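Local atomic coordinates of effector protein HopAB2 (Pseudomonas syringae, PDB entry 2FD4), a protein that acts as an E3 ubiquitin ligase through this C-terminal domain, suppresses programmed cell death in susceptible plants and triggers immunity in tomato when recognised by Pto. Residues A[12-17]-A[117-122]. Residues are numbered along the deposited sequence; the frame is centred on the assembly and turned at random.
Sequences SQFSQL and AFRIVP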
loop_
_atom_site.group_PDB
_atom_site.type_symbol
_atom_site.label_atom_id
_atom_site.label_comp_id
_atom_site.label_asym_id
_atom_site.label_seq_id
_atom_site.Cartn_x
_atom_site.Cartn_y
_atom_site.Cartn_z
ATOM N N SER A 12 -1.008 -6.557 8.448
ATOM C CA SER A 12 0.069 -7.350 9.052
ATOM C C SER A 12 1.063 -7.932 7.991
ATOM O O SER A 12 2.146 -8.383 8.329
ATOM C CB SER A 12 -0.466 -8.462 9.935
ATOM O OG SER A 12 -1.016 -9.511 9.136
ATOM N N GLN A 13 0.713 -7.874 6.714
ATOM C CA GLN A 13 1.651 -8.304 5.647
ATOM C C GLN A 13 2.660 -7.251 5.183
ATOM O O GLN A 13 3.563 -7.530 4.382
ATOM C CB GLN A 13 0.852 -8.795 4.454
ATOM C CG GLN A 13 0.148 -10.070 4.750
ATOM C CD GLN A 13 -0.615 -10.607 3.575
ATOM O OE1 GLN A 13 -0.020 -10.927 2.540
ATOM N NE2 GLN A 13 -1.937 -10.724 3.715
ATOM N N PHE A 14 2.527 -6.037 5.686
ATOM C CA PHE A 14 3.358 -4.907 5.279
ATOM C C PHE A 14 4.815 -5.258 5.263
ATOM O O PHE A 14 5.478 -5.029 4.276
ATOM C CB PHE A 14 3.090 -3.737 6.194
ATOM C CG PHE A 14 3.840 -2.492 5.848
ATOM C CD1 PHE A 14 3.617 -1.851 4.627
ATOM C CD2 PHE A 14 4.734 -1.928 6.743
ATOM C CE1 PHE A 14 4.247 -0.739 4.294
ATOM C CE2 PHE A 14 5.362 -0.777 6.436
ATOM C CZ PHE A 14 5.117 -0.144 5.215
ATOM N N SER A 15 5.330 -5.820 6.349
ATOM C CA SER A 15 6.777 -6.153 6.460
ATOM C C SER A 15 7.332 -7.262 5.556
ATOM O O SER A 15 8.539 -7.440 5.497
ATOM C CB SER A 15 7.108 -6.513 7.901
ATOM O OG SER A 15 6.934 -5.392 8.674
ATOM N N GLN A 16 6.442 -8.027 4.951
ATOM C CA GLN A 16 6.775 -9.091 4.031
ATOM C C GLN A 16 6.712 -8.715 2.586
ATOM O O GLN A 16 6.958 -9.530 1.708
ATOM C CB GLN A 16 5.795 -10.231 4.268
ATOM C CG GLN A 16 5.824 -10.690 5.679
ATOM C CD GLN A 16 4.658 -11.494 6.107
ATOM O OE1 GLN A 16 3.511 -11.078 6.032
ATOM N NE2 GLN A 16 4.966 -12.681 6.660
ATOM N N LEU A 17 6.301 -7.500 2.320
ATOM C CA LEU A 17 6.075 -7.070 0.945
ATOM C C LEU A 17 7.384 -6.943 0.244
ATOM O O LEU A 17 8.404 -6.631 0.854
ATOM C CB LEU A 17 5.346 -5.740 0.925
ATOM C CG LEU A 17 3.891 -5.717 1.419
ATOM C CD1 LEU A 17 3.343 -4.306 1.282
ATOM C CD2 LEU A 17 3.030 -6.636 0.695
ATOM N N ALA A 117 0.952 -5.196 -3.762
ATOM C CA ALA A 117 1.454 -4.089 -2.912
ATOM C C ALA A 117 2.977 -4.151 -2.738
ATOM O O ALA A 117 3.551 -5.237 -2.587
ATOM C CB ALA A 117 0.773 -4.078 -1.565
ATOM N N PHE A 118 3.592 -2.968 -2.782
ATOM C CA PHE A 118 5.057 -2.801 -2.633
ATOM C C PHE A 118 5.278 -1.829 -1.489
ATOM O O PHE A 118 4.639 -0.778 -1.432
ATOM C CB PHE A 118 5.622 -2.241 -3.924
ATOM C CG PHE A 118 5.518 -3.201 -5.041
ATOM C CD1 PHE A 118 6.544 -4.096 -5.278
ATOM C CD2 PHE A 118 4.371 -3.268 -5.822
ATOM C CE1 PHE A 118 6.455 -5.030 -6.287
ATOM C CE2 PHE A 118 4.262 -4.213 -6.837
ATOM C CZ PHE A 118 5.317 -5.094 -7.071
ATOM N N ARG A 119 6.064 -2.222 -0.495
ATOM C CA ARG A 119 6.435 -1.320 0.587
ATOM C C ARG A 119 7.541 -0.342 0.179
ATOM O O ARG A 119 8.581 -0.747 -0.365
ATOM C CB ARG A 119 6.853 -2.163 1.810
ATOM C CG ARG A 119 7.412 -1.353 2.907
ATOM C CD ARG A 119 7.460 -2.135 4.179
ATOM N NE ARG A 119 8.550 -3.046 4.171
ATOM C CZ ARG A 119 9.798 -2.787 4.563
ATOM N NH1 ARG A 119 10.178 -1.591 5.055
ATOM N NH2 ARG A 119 10.703 -3.742 4.466
ATOM N N ILE A 120 7.303 0.967 0.401
ATOM C CA ILE A 120 8.292 1.964 0.025
ATOM C C ILE A 120 9.268 2.192 1.190
ATOM O O ILE A 120 8.852 2.484 2.320
ATOM C CB ILE A 120 7.647 3.284 -0.413
ATOM C CG1 ILE A 120 6.499 3.037 -1.401
ATOM C CG2 ILE A 120 8.695 4.208 -1.060
ATOM C CD1 ILE A 120 6.825 2.055 -2.516
ATOM N N VAL A 121 10.546 2.015 0.896
ATOM C CA VAL A 121 11.631 2.156 1.862
ATOM C C VAL A 121 12.580 3.297 1.479
ATOM O O VAL A 121 12.619 3.733 0.325
ATOM C CB VAL A 121 12.454 0.851 1.985
ATOM C CG1 VAL A 121 11.548 -0.313 2.400
ATOM C CG2 VAL A 121 13.183 0.516 0.683
ATOM N N PRO A 122 13.325 3.818 2.461
ATOM C CA PRO A 122 14.404 4.764 2.124
ATOM C C PRO A 122 15.550 4.150 1.286
ATOM O O PRO A 122 15.784 2.926 1.343
ATOM C CB PRO A 122 14.918 5.214 3.496
ATOM C CG PRO A 122 13.924 4.787 4.489
ATOM C CD PRO A 122 13.223 3.596 3.913
HETATM O O HOH W 1 9.574 -5.899 3.150
#
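R119 lies across the aromatic ring of F14, crossing it at about a right angle and pressing its aliphatic part on one face. R119 CD does most of the touching: it sits 3.4 Å from the centroid of the F14 ring in a CH-pi contact, displaced toward CZ and CE2, while R119 CG lies near the CZ-CE1 edge, beyond the rim. On the 3-10 turn of residues 12-16, F14 holds CG anti to its own nitrogen (chi1 -178°), which carries the ring over to the strand. R119 runs extended through its first two torsions and then bends at chi3 (77°), turning the guanidinium away from the ring. The two planes end 67° apart, with R119 CZ 5.6 Å from the F14 ring centroid, so any cation-pi attraction is weak.

The bend brings NH2 to a water in the plane of the guanidinium, 2.8 Å from R119 NH2. That water donates to two backbone carbonyls of the other segment, at 3.0 Å from S15 O and 2.7 Å from L17 O, linking the arginine to the 3-10 segment and the residue after it.

Deeper in, L17 drops its isobutyl group onto the start of strand 117-121. CD1 meets the methyl of A117 (L17 CD1 to A117 CB, 3.8 Å), CD2 lies against the carbonyl of A117, and L17 CB touches R119 CB at 4.0 Å. I62 of the adjacent strand 61-65 adjoins F14, L17 and A117, and A114 of helix 113-116 also borders L17.

The contact thus joins the turn leading into edge strand 18-21 to that strand's parallel neighbour in the RING-finger/U-box-type ubiquitin ligase domain. Attraction here is mainly apolar contact plus one water bridge, letting the arginine's charged end stay hydrated while its methylenes pack.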